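Local atomic coordinates of endosialidase (Enterobacteria phage phi92, PDB entry 4HIZ), a protein that hydrolyses the alpha-2,8 and alpha-2,9 linkages of polysialic acid from within the chain, probably as an enzymatic tail spike of the phage. Residues Tyr409-Glu414 with Tyr520-Thr525; Gly465-Ser470 with Leu494-Ile499; Ser607-Ile612 with Gly631-Tyr636. All blocks are in the same frame, centred on the assembly; numbering follows the deposited sequence.

Contact 1: Tyr409-Glu414 with Tyr520-Thr525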
ATOM      1  N   TYR A 409       1.663  13.032  34.278  1.00 11.84           N
ATOM      2  CA  TYR A 409       1.539  11.655  33.754  1.00 11.55           C
ATOM      3  C   TYR A 409       2.882  11.329  33.120  1.00 11.64           C
ATOM      4  O   TYR A 409       3.267  11.951  32.111  1.00 11.67           O
ATOM      5  CB  TYR A 409       0.443  11.572  32.694  1.00 13.65           C
ATOM      6  CG  TYR A 409      -0.961  11.595  33.212  1.00 17.83           C
ATOM      7  CD1 TYR A 409      -1.554  12.775  33.622  1.00 22.40           C
ATOM      8  CD2 TYR A 409      -1.726  10.440  33.228  1.00 20.34           C
ATOM      9  CE1 TYR A 409      -2.863  12.783  34.058  1.00 25.88           C
ATOM     10  CE2 TYR A 409      -3.017  10.453  33.661  1.00 23.44           C
ATOM     11  CZ  TYR A 409      -3.585  11.626  34.069  1.00 25.74           C
ATOM     12  OH  TYR A 409      -4.894  11.646  34.504  1.00 27.83           O
ATOM     13  N   ILE A 410       3.608  10.380  33.733  1.00 11.37           N
ATOM     14  CA  ILE A 410       4.995  10.078  33.377  1.00 11.10           C
ATOM     15  C   ILE A 410       5.094   8.642  32.855  1.00 10.95           C
ATOM     16  O   ILE A 410       4.571   7.745  33.503  1.00 11.83           O
ATOM     17  CB  ILE A 410       5.923  10.234  34.611  1.00 11.11           C
ATOM     18  CG1 ILE A 410       5.787  11.661  35.161  1.00 12.53           C
ATOM     19  CG2 ILE A 410       7.372   9.937  34.214  1.00  9.96           C
ATOM     20  CD1 ILE A 410       6.534  11.879  36.488  1.00 13.56           C
ATOM     21  N   PHE A 411       5.776   8.459  31.724  1.00  9.53           N
ATOM     22  CA  PHE A 411       5.821   7.168  31.023  1.00  9.74           C
ATOM     23  C   PHE A 411       7.263   6.717  30.863  1.00 10.77           C
ATOM     24  O   PHE A 411       8.167   7.528  30.664  1.00 11.50           O
ATOM     25  CB  PHE A 411       5.209   7.303  29.617  1.00 10.06           C
ATOM     26  CG  PHE A 411       3.735   7.602  29.615  1.00 10.82           C
ATOM     27  CD1 PHE A 411       3.270   8.907  29.864  1.00 11.11           C
ATOM     28  CD2 PHE A 411       2.820   6.596  29.430  1.00 11.36           C
ATOM     29  CE1 PHE A 411       1.916   9.186  29.867  1.00 12.16           C
ATOM     30  CE2 PHE A 411       1.430   6.872  29.412  1.00 11.85           C
ATOM     31  CZ  PHE A 411       0.973   8.156  29.624  1.00 12.65           C
ATOM     32  N   GLY A 412       7.469   5.408  30.849  1.00 11.29           N
ATOM     33  CA  GLY A 412       8.764   4.851  30.510  1.00 11.05           C
ATOM     34  C   GLY A 412       8.550   3.417  30.047  1.00 11.52           C
ATOM     35  O   GLY A 412       7.470   2.847  30.248  1.00 11.99           O
ATOM     36  N   THR A 413       9.559   2.883  29.390  1.00 11.70           N
ATOM     37  CA  THR A 413       9.471   1.505  28.858  1.00 10.42           C
ATOM     38  C   THR A 413      10.794   0.824  29.090  1.00 11.30           C
ATOM     39  O   THR A 413      11.833   1.397  28.773  1.00 11.35           O
ATOM     40  CB  THR A 413       9.202   1.559  27.344  1.00 12.06           C
ATOM     41  OG1 THR A 413       7.993   2.295  27.091  1.00 12.08           O
ATOM     42  CG2 THR A 413       9.072   0.153  26.731  1.00 12.10           C
ATOM     43  N   GLU A 414      10.782  -0.425  29.567  1.00 11.24           N
ATOM     44  CA  GLU A 414      12.068  -1.128  29.665  1.00 11.38           C
ATOM     45  C   GLU A 414      12.505  -1.594  28.245  1.00 11.93           C
ATOM     46  O   GLU A 414      11.681  -1.729  27.336  1.00 11.43           O
ATOM     47  CB  GLU A 414      11.996  -2.289  30.666  1.00 10.85           C
ATOM     48  CG  GLU A 414      10.955  -3.349  30.224  1.00 10.61           C
ATOM     49  CD  GLU A 414      10.701  -4.432  31.279  1.00 11.90           C
ATOM     50  OE1 GLU A 414      11.394  -4.450  32.330  1.00 12.37           O
ATOM     51  OE2 GLU A 414       9.801  -5.292  31.045  1.00 11.74           O
ATOM     52  N   TYR A 520       0.206   5.410  22.488  1.00 11.01           N
ATOM     53  CA  TYR A 520      -0.758   5.043  23.511  1.00 10.75           C
ATOM     54  C   TYR A 520      -1.580   6.296  23.776  1.00  9.95           C
ATOM     55  O   TYR A 520      -1.043   7.327  24.263  1.00 10.17           O
ATOM     56  CB  TYR A 520      -0.043   4.608  24.790  1.00 11.34           C
ATOM     57  CG  TYR A 520      -0.981   4.165  25.874  1.00 12.12           C
ATOM     58  CD1 TYR A 520      -1.497   2.857  25.894  1.00 13.56           C
ATOM     59  CD2 TYR A 520      -1.365   5.045  26.890  1.00 13.00           C
ATOM     60  CE1 TYR A 520      -2.376   2.450  26.927  1.00 14.56           C
ATOM     61  CE2 TYR A 520      -2.224   4.642  27.910  1.00 13.75           C
ATOM     62  CZ  TYR A 520      -2.710   3.358  27.940  1.00 15.11           C
ATOM     63  OH  TYR A 520      -3.553   3.004  28.990  1.00 16.79           O
ATOM     64  N   ARG A 521      -2.868   6.245  23.424  1.00  9.92           N
ATOM     65  CA  ARG A 521      -3.730   7.428  23.496  1.00 10.24           C
ATOM     66  C   ARG A 521      -4.636   7.245  24.720  1.00 11.16           C
ATOM     67  O   ARG A 521      -5.425   6.276  24.795  1.00 11.19           O
ATOM     68  CB  ARG A 521      -4.584   7.547  22.229  1.00  9.50           C
ATOM     69  CG  ARG A 521      -5.475   8.787  22.273  1.00  9.79           C
ATOM     70  CD  ARG A 521      -6.346   8.946  20.984  1.00 10.11           C
ATOM     71  NE  ARG A 521      -7.517   8.071  20.973  1.00 11.70           N
ATOM     72  CZ  ARG A 521      -8.517   8.222  20.097  1.00 12.94           C
ATOM     73  NH1 ARG A 521      -8.425   9.125  19.129  1.00 12.88           N
ATOM     74  NH2 ARG A 521      -9.587   7.424  20.151  1.00 12.82           N
ATOM     75  N   LEU A 522      -4.488   8.164  25.675  1.00 10.80           N
ATOM     76  CA  LEU A 522      -5.106   8.071  26.997  1.00 10.88           C
ATOM     77  C   LEU A 522      -6.111   9.207  27.218  1.00 11.39           C
ATOM     78  O   LEU A 522      -5.778  10.414  27.062  1.00 11.47           O
ATOM     79  CB  LEU A 522      -4.014   8.148  28.101  1.00 11.46           C
ATOM     80  CG  LEU A 522      -4.564   8.181  29.537  1.00 13.02           C
ATOM     81  CD1 LEU A 522      -5.234   6.859  29.898  1.00 14.16           C
ATOM     82  CD2 LEU A 522      -3.401   8.430  30.527  1.00 14.11           C
ATOM     83  N   LYS A 523      -7.340   8.859  27.592  1.00 11.04           N
ATOM     84  CA  LYS A 523      -8.361   9.874  27.926  1.00 11.31           C
ATOM     85  C   LYS A 523      -7.981  10.646  29.190  1.00 13.05           C
ATOM     86  O   LYS A 523      -7.703  10.050  30.236  1.00 14.81           O
ATOM     87  CB  LYS A 523      -9.720   9.172  28.103  1.00 13.08           C
ATOM     88  CG  LYS A 523     -10.847  10.043  28.642  1.00 14.00           C
ATOM     89  CD  LYS A 523     -12.152   9.235  28.536  1.00 15.73           C
ATOM     90  CE  LYS A 523     -13.367  10.018  29.001  1.00 18.01           C
ATOM     91  NZ  LYS A 523     -13.184  10.480  30.390  1.00 18.41           N
ATOM     92  N   ILE A 524      -7.970  11.979  29.099  1.00 12.92           N
ATOM     93  CA  ILE A 524      -7.540  12.792  30.234  1.00 13.48           C
ATOM     94  C   ILE A 524      -8.568  13.859  30.665  1.00 15.71           C
ATOM     95  O   ILE A 524      -8.335  14.575  31.636  1.00 18.43           O
ATOM     96  CB  ILE A 524      -6.156  13.510  29.979  1.00 14.64           C
ATOM     97  CG1 ILE A 524      -6.230  14.328  28.679  1.00 15.82           C
ATOM     98  CG2 ILE A 524      -4.985  12.464  30.043  1.00 15.01           C
ATOM     99  CD1 ILE A 524      -5.094  15.275  28.438  1.00 17.39           C
ATOM    100  N   THR A 525      -9.690  13.967  29.958  1.00 15.74           N
ATOM    101  CA  THR A 525     -10.795  14.853  30.376  1.00 17.83           C
ATOM    102  C   THR A 525     -12.109  14.135  30.094  1.00 15.87           C
ATOM    103  O   THR A 525     -12.104  13.074  29.453  1.00 16.28           O
ATOM    104  CB  THR A 525     -10.867  16.210  29.577  1.00 22.58           C
ATOM    105  OG1 THR A 525     -11.314  15.961  28.232  1.00 22.91           O
ATOM    106  CG2 THR A 525      -9.548  16.938  29.549  1.00 25.13           C
TER
HETATM  107  O   HOH W   1      -6.566  13.489  33.901  1.00 36.69           O

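Contact 2: Gly465-Ser470 with Leu494-Ile499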
ATOM      1  N   GLY A 465      15.440  -9.326  19.696  1.00 11.47           N
ATOM      2  CA  GLY A 465      16.424 -10.218  20.315  1.00 12.89           C
ATOM      3  C   GLY A 465      17.672 -10.613  19.539  1.00 13.38           C
ATOM      4  O   GLY A 465      18.610 -11.113  20.164  1.00 16.95           O
ATOM      5  N   HIS A 466      17.742 -10.423  18.217  1.00 12.38           N
ATOM      6  CA  HIS A 466      18.931 -10.903  17.489  1.00 12.33           C
ATOM      7  C   HIS A 466      20.042  -9.870  17.375  1.00 13.27           C
ATOM      8  O   HIS A 466      21.091 -10.151  16.790  1.00 14.95           O
ATOM      9  CB  HIS A 466      18.604 -11.407  16.083  1.00 11.15           C
ATOM     10  CG  HIS A 466      17.737 -12.629  16.046  1.00 12.14           C
ATOM     11  ND1 HIS A 466      17.404 -13.241  14.856  1.00 12.49           N
ATOM     12  CD2 HIS A 466      17.174 -13.383  17.030  1.00 12.97           C
ATOM     13  CE1 HIS A 466      16.662 -14.312  15.101  1.00 12.33           C
ATOM     14  NE2 HIS A 466      16.488 -14.412  16.408  1.00 12.60           N
ATOM     15  N   ILE A 467      19.820  -8.689  17.942  1.00 12.71           N
ATOM     16  CA  ILE A 467      20.913  -7.727  18.211  1.00 13.50           C
ATOM     17  C   ILE A 467      20.724  -7.182  19.618  1.00 13.83           C
ATOM     18  O   ILE A 467      19.623  -7.257  20.184  1.00 13.20           O
ATOM     19  CB  ILE A 467      21.023  -6.558  17.180  1.00 13.89           C
ATOM     20  CG1 ILE A 467      19.824  -5.588  17.261  1.00 13.33           C
ATOM     21  CG2 ILE A 467      21.222  -7.075  15.750  1.00 15.06           C
ATOM     22  CD1 ILE A 467      20.010  -4.393  16.326  1.00 14.39           C
ATOM     23  N   VAL A 468      21.807  -6.662  20.193  1.00 13.45           N
ATOM     24  CA  VAL A 468      21.779  -6.245  21.587  1.00 13.77           C
ATOM     25  C   VAL A 468      20.938  -4.982  21.737  1.00 12.70           C
ATOM     26  O   VAL A 468      20.296  -4.795  22.773  1.00 12.46           O
ATOM     27  CB  VAL A 468      23.207  -5.996  22.141  1.00 15.76           C
ATOM     28  CG1 VAL A 468      23.824  -4.734  21.509  1.00 17.08           C
ATOM     29  CG2 VAL A 468      23.142  -5.877  23.653  1.00 16.20           C
ATOM     30  N   ASN A 469      20.864  -4.168  20.677  1.00 13.24           N
ATOM     31  CA  ASN A 469      20.206  -2.871  20.800  1.00 14.16           C
ATOM     32  C   ASN A 469      18.686  -3.041  20.782  1.00 12.60           C
ATOM     33  O   ASN A 469      18.152  -3.917  20.093  1.00 13.22           O
ATOM     34  CB  ASN A 469      20.554  -1.956  19.628  1.00 18.10           C
ATOM     35  CG  ASN A 469      22.004  -1.902  19.342  1.00 24.72           C
ATOM     36  OD1 ASN A 469      22.497  -2.563  18.405  1.00 32.32           O
ATOM     37  ND2 ASN A 469      22.726  -1.150  20.151  1.00 22.41           N
ATOM     38  N   SER A 470      18.005  -2.179  21.526  1.00 11.74           N
ATOM     39  CA  SER A 470      16.544  -2.159  21.559  1.00 11.93           C
ATOM     40  C   SER A 470      16.001  -0.786  21.224  1.00 11.77           C
ATOM     41  O   SER A 470      16.496   0.238  21.720  1.00 12.73           O
ATOM     42  CB  SER A 470      16.057  -2.566  22.950  1.00 12.03           C
ATOM     43  OG  SER A 470      14.636  -2.500  23.018  1.00 13.42           O
ATOM     44  N   LEU A 494      10.363 -10.353  13.897  1.00 10.71           N
ATOM     45  CA  LEU A 494      11.050 -10.590  12.612  1.00 11.06           C
ATOM     46  C   LEU A 494      12.464 -10.026  12.642  1.00 10.76           C
ATOM     47  O   LEU A 494      12.688  -8.814  12.805  1.00 11.18           O
ATOM     48  CB  LEU A 494      10.276  -9.959  11.449  1.00 12.03           C
ATOM     49  CG  LEU A 494       8.826 -10.455  11.363  1.00 13.81           C
ATOM     50  CD1 LEU A 494       8.060  -9.722  10.263  1.00 14.41           C
ATOM     51  CD2 LEU A 494       8.777 -11.945  11.119  1.00 14.36           C
ATOM     52  N   SER A 495      13.427 -10.927  12.518  1.00 11.09           N
ATOM     53  CA  SER A 495      14.845 -10.554  12.641  1.00 11.17           C
ATOM     54  C   SER A 495      15.328  -9.632  11.530  1.00 11.46           C
ATOM     55  O   SER A 495      14.909  -9.751  10.382  1.00 10.86           O
ATOM     56  CB  SER A 495      15.670 -11.839  12.560  1.00 10.97           C
ATOM     57  OG  SER A 495      17.063 -11.501  12.727  1.00 11.82           O
ATOM     58  N   PRO A 496      16.273  -8.727  11.844  1.00 11.12           N
ATOM     59  CA  PRO A 496      16.936  -7.944  10.790  1.00 10.85           C
ATOM     60  C   PRO A 496      18.096  -8.701  10.112  1.00 11.04           C
ATOM     61  O   PRO A 496      18.656  -8.233   9.104  1.00 11.18           O
ATOM     62  CB  PRO A 496      17.525  -6.754  11.583  1.00 11.07           C
ATOM     63  CG  PRO A 496      17.849  -7.368  12.962  1.00 11.80           C
ATOM     64  CD  PRO A 496      16.723  -8.364  13.213  1.00 12.02           C
ATOM     65  N   TRP A 497      18.466  -9.857  10.673  1.00 10.78           N
ATOM     66  CA  TRP A 497      19.568 -10.686  10.095  1.00 11.82           C
ATOM     67  C   TRP A 497      20.907  -9.922  10.012  1.00 11.45           C
ATOM     68  O   TRP A 497      21.673 -10.091   9.066  1.00 11.94           O
ATOM     69  CB  TRP A 497      19.157 -11.328   8.727  1.00 12.05           C
ATOM     70  CG  TRP A 497      17.950 -12.177   8.951  1.00 12.87           C
ATOM     71  CD1 TRP A 497      16.680 -11.957   8.477  1.00 12.69           C
ATOM     72  CD2 TRP A 497      17.869 -13.313   9.827  1.00 12.90           C
ATOM     73  NE1 TRP A 497      15.824 -12.914   8.986  1.00 13.04           N
ATOM     74  CE2 TRP A 497      16.527 -13.756   9.815  1.00 13.45           C
ATOM     75  CE3 TRP A 497      18.812 -14.009  10.604  1.00 13.75           C
ATOM     76  CZ2 TRP A 497      16.091 -14.819  10.585  1.00 13.30           C
ATOM     77  CZ3 TRP A 497      18.378 -15.079  11.374  1.00 14.45           C
ATOM     78  CH2 TRP A 497      17.032 -15.482  11.352  1.00 14.16           C
ATOM     79  N   SER A 498      21.170  -9.031  10.967  1.00 11.56           N
ATOM     80  CA  SER A 498      22.492  -8.410  11.015  1.00 12.46           C
ATOM     81  C   SER A 498      23.535  -9.498  11.265  1.00 12.96           C
ATOM     82  O   SER A 498      24.649  -9.429  10.724  1.00 13.81           O
ATOM     83  CB  SER A 498      22.537  -7.361  12.138  1.00 12.92           C
ATOM     84  OG  SER A 498      21.579  -6.327  11.851  1.00 16.42           O
ATOM     85  N   ILE A 499      23.172 -10.497  12.074  1.00 13.10           N
ATOM     86  CA  ILE A 499      23.941 -11.756  12.174  1.00 13.02           C
ATOM     87  C   ILE A 499      23.180 -12.724  11.269  1.00 13.21           C
ATOM     88  O   ILE A 499      22.050 -13.124  11.579  1.00 14.45           O
ATOM     89  CB  ILE A 499      23.977 -12.288  13.608  1.00 14.22           C
ATOM     90  CG1 ILE A 499      24.475 -11.196  14.568  1.00 16.14           C
ATOM     91  CG2 ILE A 499      24.853 -13.553  13.704  1.00 13.79           C
ATOM     92  CD1 ILE A 499      25.916 -10.714  14.280  1.00 17.83           C
TER
HETATM   93  O   HOH W   2      20.782 -10.065  13.722  1.00 14.45           O

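Contact 3: Ser607-Ile612 with Gly631-Tyr636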
ATOM      1  N   SER A 607      23.677 -15.409 -30.139  1.00 16.47           N
ATOM      2  CA  SER A 607      24.112 -15.035 -31.479  1.00 16.70           C
ATOM      3  C   SER A 607      23.239 -13.943 -32.109  1.00 15.77           C
ATOM      4  O   SER A 607      23.564 -13.454 -33.184  1.00 16.46           O
ATOM      5  CB  SER A 607      24.140 -16.269 -32.392  1.00 19.01           C
ATOM      6  OG  SER A 607      22.819 -16.764 -32.553  1.00 21.15           O
ATOM      7  N   GLU A 608      22.143 -13.568 -31.440  1.00 14.64           N
ATOM      8  CA  GLU A 608      21.277 -12.488 -31.925  1.00 15.58           C
ATOM      9  C   GLU A 608      21.652 -11.130 -31.344  1.00 14.29           C
ATOM     10  O   GLU A 608      21.101 -10.103 -31.782  1.00 13.79           O
ATOM     11  CB  GLU A 608      19.817 -12.738 -31.531  1.00 17.39           C
ATOM     12  CG  GLU A 608      19.230 -13.995 -32.191  1.00 22.03           C
ATOM     13  CD  GLU A 608      18.825 -13.767 -33.642  1.00 31.49           C
ATOM     14  OE1 GLU A 608      18.381 -12.668 -33.999  1.00 34.74           O
ATOM     15  OE2 GLU A 608      18.922 -14.713 -34.438  1.00 37.47           O
ATOM     16  N   GLN A 609      22.559 -11.116 -30.371  1.00 12.51           N
ATOM     17  CA  GLN A 609      22.765  -9.924 -29.518  1.00 11.79           C
ATOM     18  C   GLN A 609      22.934  -8.617 -30.297  1.00 12.11           C
ATOM     19  O   GLN A 609      23.934  -8.426 -31.017  1.00 12.16           O
ATOM     20  CB  GLN A 609      23.993 -10.094 -28.620  1.00 12.55           C
ATOM     21  CG  GLN A 609      24.139  -8.926 -27.627  1.00 11.99           C
ATOM     22  CD  GLN A 609      25.455  -9.012 -26.858  1.00 13.37           C
ATOM     23  OE1 GLN A 609      26.453  -9.518 -27.379  1.00 13.62           O
ATOM     24  NE2 GLN A 609      25.460  -8.529 -25.619  1.00 14.46           N
ATOM     25  N   ARG A 610      21.975  -7.705 -30.108  1.00 11.13           N
ATOM     26  CA  ARG A 610      22.074  -6.394 -30.741  1.00 10.66           C
ATOM     27  C   ARG A 610      21.037  -5.449 -30.162  1.00 10.70           C
ATOM     28  O   ARG A 610      20.016  -5.870 -29.582  1.00 10.71           O
ATOM     29  CB  ARG A 610      21.855  -6.524 -32.256  1.00 10.79           C
ATOM     30  CG  ARG A 610      20.413  -6.956 -32.657  1.00 12.00           C
ATOM     31  CD  ARG A 610      20.446  -7.423 -34.105  1.00 12.56           C
ATOM     32  NE  ARG A 610      19.136  -7.733 -34.693  1.00 13.40           N
ATOM     33  CZ  ARG A 610      18.500  -8.889 -34.542  1.00 15.03           C
ATOM     34  NH1 ARG A 610      18.999  -9.866 -33.758  1.00 15.13           N
ATOM     35  NH2 ARG A 610      17.353  -9.073 -35.195  1.00 16.82           N
ATOM     36  N   LEU A 611      21.324  -4.168 -30.331  1.00 10.48           N
ATOM     37  CA  LEU A 611      20.400  -3.111 -29.937  1.00 10.59           C
ATOM     38  C   LEU A 611      19.855  -2.486 -31.224  1.00 11.59           C
ATOM     39  O   LEU A 611      20.632  -2.158 -32.125  1.00 11.96           O
ATOM     40  CB  LEU A 611      21.156  -2.049 -29.099  1.00 11.70           C
ATOM     41  CG  LEU A 611      20.282  -0.872 -28.606  1.00 14.21           C
ATOM     42  CD1 LEU A 611      19.164  -1.313 -27.642  1.00 14.88           C
ATOM     43  CD2 LEU A 611      21.140   0.250 -27.955  1.00 14.29           C
ATOM     44  N   ILE A 612      18.531  -2.332 -31.323  1.00 12.07           N
ATOM     45  CA  ILE A 612      17.924  -1.775 -32.551  1.00 11.83           C
ATOM     46  C   ILE A 612      17.210  -0.468 -32.188  1.00 12.16           C
ATOM     47  O   ILE A 612      16.258  -0.460 -31.406  1.00 13.78           O
ATOM     48  CB  ILE A 612      16.896  -2.726 -33.214  1.00 12.13           C
ATOM     49  CG1 ILE A 612      17.532  -4.113 -33.418  1.00 11.59           C
ATOM     50  CG2 ILE A 612      16.425  -2.113 -34.556  1.00 12.52           C
ATOM     51  CD1 ILE A 612      16.505  -5.151 -33.944  1.00 12.81           C
ATOM     52  N   GLY A 631      26.256  -6.811 -30.854  1.00 12.05           N
ATOM     53  CA  GLY A 631      27.117  -7.121 -29.721  1.00 11.89           C
ATOM     54  C   GLY A 631      28.244  -8.067 -30.112  1.00 12.97           C
ATOM     55  O   GLY A 631      28.284  -8.633 -31.219  1.00 13.87           O
ATOM     56  N   SER A 632      29.131  -8.286 -29.151  1.00 13.73           N
ATOM     57  CA  SER A 632      30.262  -9.198 -29.321  1.00 14.50           C
ATOM     58  C   SER A 632      29.846 -10.663 -29.443  1.00 14.92           C
ATOM     59  O   SER A 632      30.632 -11.499 -29.936  1.00 16.22           O
ATOM     60  CB  SER A 632      31.226  -9.003 -28.146  1.00 16.36           C
ATOM     61  OG  SER A 632      30.600  -9.366 -26.919  1.00 17.28           O
ATOM     62  N   ASN A 633      28.633 -10.982 -28.995  1.00 13.34           N
ATOM     63  CA  ASN A 633      28.159 -12.378 -29.100  1.00 14.06           C
ATOM     64  C   ASN A 633      27.407 -12.654 -30.389  1.00 14.47           C
ATOM     65  O   ASN A 633      27.098 -13.804 -30.684  1.00 16.33           O
ATOM     66  CB  ASN A 633      27.257 -12.745 -27.922  1.00 15.63           C
ATOM     67  CG  ASN A 633      27.993 -12.756 -26.623  1.00 17.73           C
ATOM     68  OD1 ASN A 633      28.604 -13.748 -26.283  1.00 22.10           O
ATOM     69  ND2 ASN A 633      27.965 -11.651 -25.895  1.00 17.40           N
ATOM     70  N   HIS A 634      27.138 -11.613 -31.179  1.00 14.30           N
ATOM     71  CA  HIS A 634      26.390 -11.801 -32.405  1.00 14.12           C
ATOM     72  C   HIS A 634      27.145 -12.725 -33.389  1.00 15.05           C
ATOM     73  O   HIS A 634      28.374 -12.774 -33.378  1.00 15.97           O
ATOM     74  CB  HIS A 634      26.174 -10.437 -33.077  1.00 13.92           C
ATOM     75  CG  HIS A 634      25.129 -10.462 -34.143  1.00 14.49           C
ATOM     76  ND1 HIS A 634      25.378 -10.910 -35.424  1.00 15.14           N
ATOM     77  CD2 HIS A 634      23.824 -10.094 -34.117  1.00 14.83           C
ATOM     78  CE1 HIS A 634      24.263 -10.832 -36.136  1.00 16.12           C
ATOM     79  NE2 HIS A 634      23.310 -10.326 -35.368  1.00 15.87           N
ATOM     80  N   THR A 635      26.417 -13.453 -34.228  1.00 16.33           N
ATOM     81  CA  THR A 635      27.043 -14.201 -35.322  1.00 18.49           C
ATOM     82  C   THR A 635      28.119 -13.408 -36.082  1.00 17.93           C
ATOM     83  O   THR A 635      29.175 -13.962 -36.450  1.00 19.17           O
ATOM     84  CB  THR A 635      25.967 -14.621 -36.335  1.00 22.14           C
ATOM     85  OG1 THR A 635      25.014 -15.432 -35.660  1.00 22.60           O
ATOM     86  CG2 THR A 635      26.572 -15.401 -37.506  1.00 24.33           C
ATOM     87  N   TYR A 636      27.832 -12.125 -36.329  1.00 16.94           N
ATOM     88  CA  TYR A 636      28.787 -11.205 -36.944  1.00 17.28           C
ATOM     89  C   TYR A 636      29.110 -10.136 -35.903  1.00 16.65           C
ATOM     90  O   TYR A 636      28.473  -9.088 -35.845  1.00 16.53           O
ATOM     91  CB  TYR A 636      28.177 -10.574 -38.199  1.00 19.27           C
ATOM     92  CG  TYR A 636      27.717 -11.621 -39.183  1.00 22.85           C
ATOM     93  CD1 TYR A 636      28.639 -12.329 -39.942  1.00 27.70           C
ATOM     94  CD2 TYR A 636      26.365 -11.899 -39.358  1.00 25.08           C
ATOM     95  CE1 TYR A 636      28.228 -13.300 -40.858  1.00 33.16           C
ATOM     96  CE2 TYR A 636      25.946 -12.880 -40.268  1.00 30.74           C
ATOM     97  CZ  TYR A 636      26.882 -13.570 -41.012  1.00 36.14           C
ATOM     98  OH  TYR A 636      26.468 -14.535 -41.907  1.00 42.05           O
TER
HETATM   99  O   HOH W   3      22.243 -13.839 -35.622  1.00 33.73           O

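Contact 1: Tyr409-Glu414 with Tyr520-Thr525
Tyr409 reaches across to Leu522 and Ile524, from one beta-sheet to the next. The two strands run nearly antiparallel, but their axes come no closer than 11.7 Å, so the gap is bridged by side chains and one water. The CB of Tyr409 sets out toward the other strand. With CG beside the backbone N (chi1 -75°), the ring is placed against Leu522 and Ile524. Tyr409 CD2 and CE2 both meet the CD2 methyl of Leu522, CE2 at 3.7 Å, the side chains crossing at about a right angle. Farther out, Ile524 CG2 sits over one ring face, 4.3 Å from Tyr409 CZ. At the tip, Tyr409 OH is 2.6 Å from a water, which donates to the carbonyl O of Ile524 at 3.1 Å. The same OH is hydrogen-bonded to Lys440, so the ring has an apolar flank and a polar end.

Phe411 repeats the reach two residues on. Its CE2 meets Tyr520 CD2 at 4.2 Å, again with the side chains crossing near a right angle. The CD2 methyl of Leu522 lies at the edge of the Phe411 ring, so this one methyl touches both aromatic rings. Met438 packs on Tyr409, Phe411 and Leu522, and Phe411 also stacks on Tyr486. Apolar side chains packed between the faces of two neighbouring sheets are typical of adjacent blades in a beta-propeller, here the catalytic one.

Contact 2: Gly465-Ser470 with Leu494-Ile499
The backbones of two irregular loops draw close at His466 and Ser495, whose CA atoms are 6.3 Å apart. The side chains meet at the same place. His466 ND1 and Ser495 OG share a hydrogen bond of 2.8 Å, and either could be the donor. The serine OG lies near the plane of the imidazole, at its edge. The same OG accepts from Trp497 N at 3.0 Å, which makes an ST turn. Its position anti to the backbone N of Ser495 (chi1 -178°) lets it serve both partners.

The imidazole also turns an edge to the indole of Trp497. The pair is an offset edge-to-face contact with planes at 62° and centroids of the His466 ring and the six-membered Trp497 ring 5.4 Å apart. His466 CE1 approaches Trp497 CH2 to 3.9 Å. Beside this, Ile467 CG2 rests 3.9 Å from Ser498 CB and also touches Pro496.

A water forms a second polar link. It donates to His466 O at 3.1 Å and accepts from Ile499 N at 2.9 Å. Tyr185 of the third subunit meets the His466 ring, and Trp267 of that subunit packs edge-to-face with Trp497.

Ser498 and Ile499 touch a bound sialic acid, and Ser498 OG bonds to Lys505. The chemistry implies that this glycan-contacting loop is tied to 465-470 at two points, directly through the Ser495 hydroxyl and through water at the Ile499 amide.

Contact 3: Ser607-Ile612 with Gly631-Tyr636
Gln609 and Asn633 form the tight part of this contact. The glutamine chain is extended, with CG anti to the backbone N (chi1 -174°), and carries its amide into the type I turn Gly631-His634. There OE1 takes two hydrogen bonds. Asn633 N approaches nearly along the C=O axis at 3.1 Å from Gln609 OE1. Asn633 ND2 comes from above the carbonyl plane, 3.0 Å from the same oxygen, and the two amide planes are 47° apart. Gln609 NE2 is bonded to Lys599 O, so both ends of the amide are held and its flip is fixed. Gly631 CA lies against this amide, while Gly631 N donates to the backbone O of Gln609 at 2.8 Å.

Backbone carbonyls surround part of the His634 ring, and Tyr630 stacks on it. Ser607 O stands 3.4 Å above one face of the His634 ring, offset toward the rim. Gln609 O lies at the ring edge, 3.5 Å from His634 CD2. Tyr636 N donates to His634 ND1 at 2.9 Å, which is consistent with a proton on NE2 in a neutral ring.

The more open side holds a water. Even here Thr635 N gives Ser607 O a good bond of 3.0 Å. The water donates to Ser607 O at 2.8 Å and also bonds to Thr635 OG1. Nearby, Arg610 NH1 forms a salt bridge with Glu608 OE1 and also bonds to Glu608 O.

Around the contact, strand 610-614 pairs with strand 626-630, which leads into the turn. Residues 610-612 also form a parallel ladder with a strand of the third subunit, while Ser632 OG bonds to Asp623 O of the second subunit. The contact thus sits where three chains meet, strand 610-614 against the third and the turn against the second.

In the fold
Contacts 1 and 2 belong to the catalytic beta-propeller, with centres 28 Å apart and nearest atoms about 5 Å apart. The chain passes through 409-414, 465-470, 494-499 and 520-525 in that order, so contact 2 falls between the two segments of contact 1. Loop 465-470 leads from the sheet of strand 407-413 to that of strand 516-523, the sheets joined in contact 1. Contact 3 follows later in the chain, in the C-terminal region, 68 Å from contact 1 and 48 Å from contact 2 between centres. Contacts 2 and 3 both touch the third subunit. The trimer is thus joined both at the propeller and in the C-terminal region.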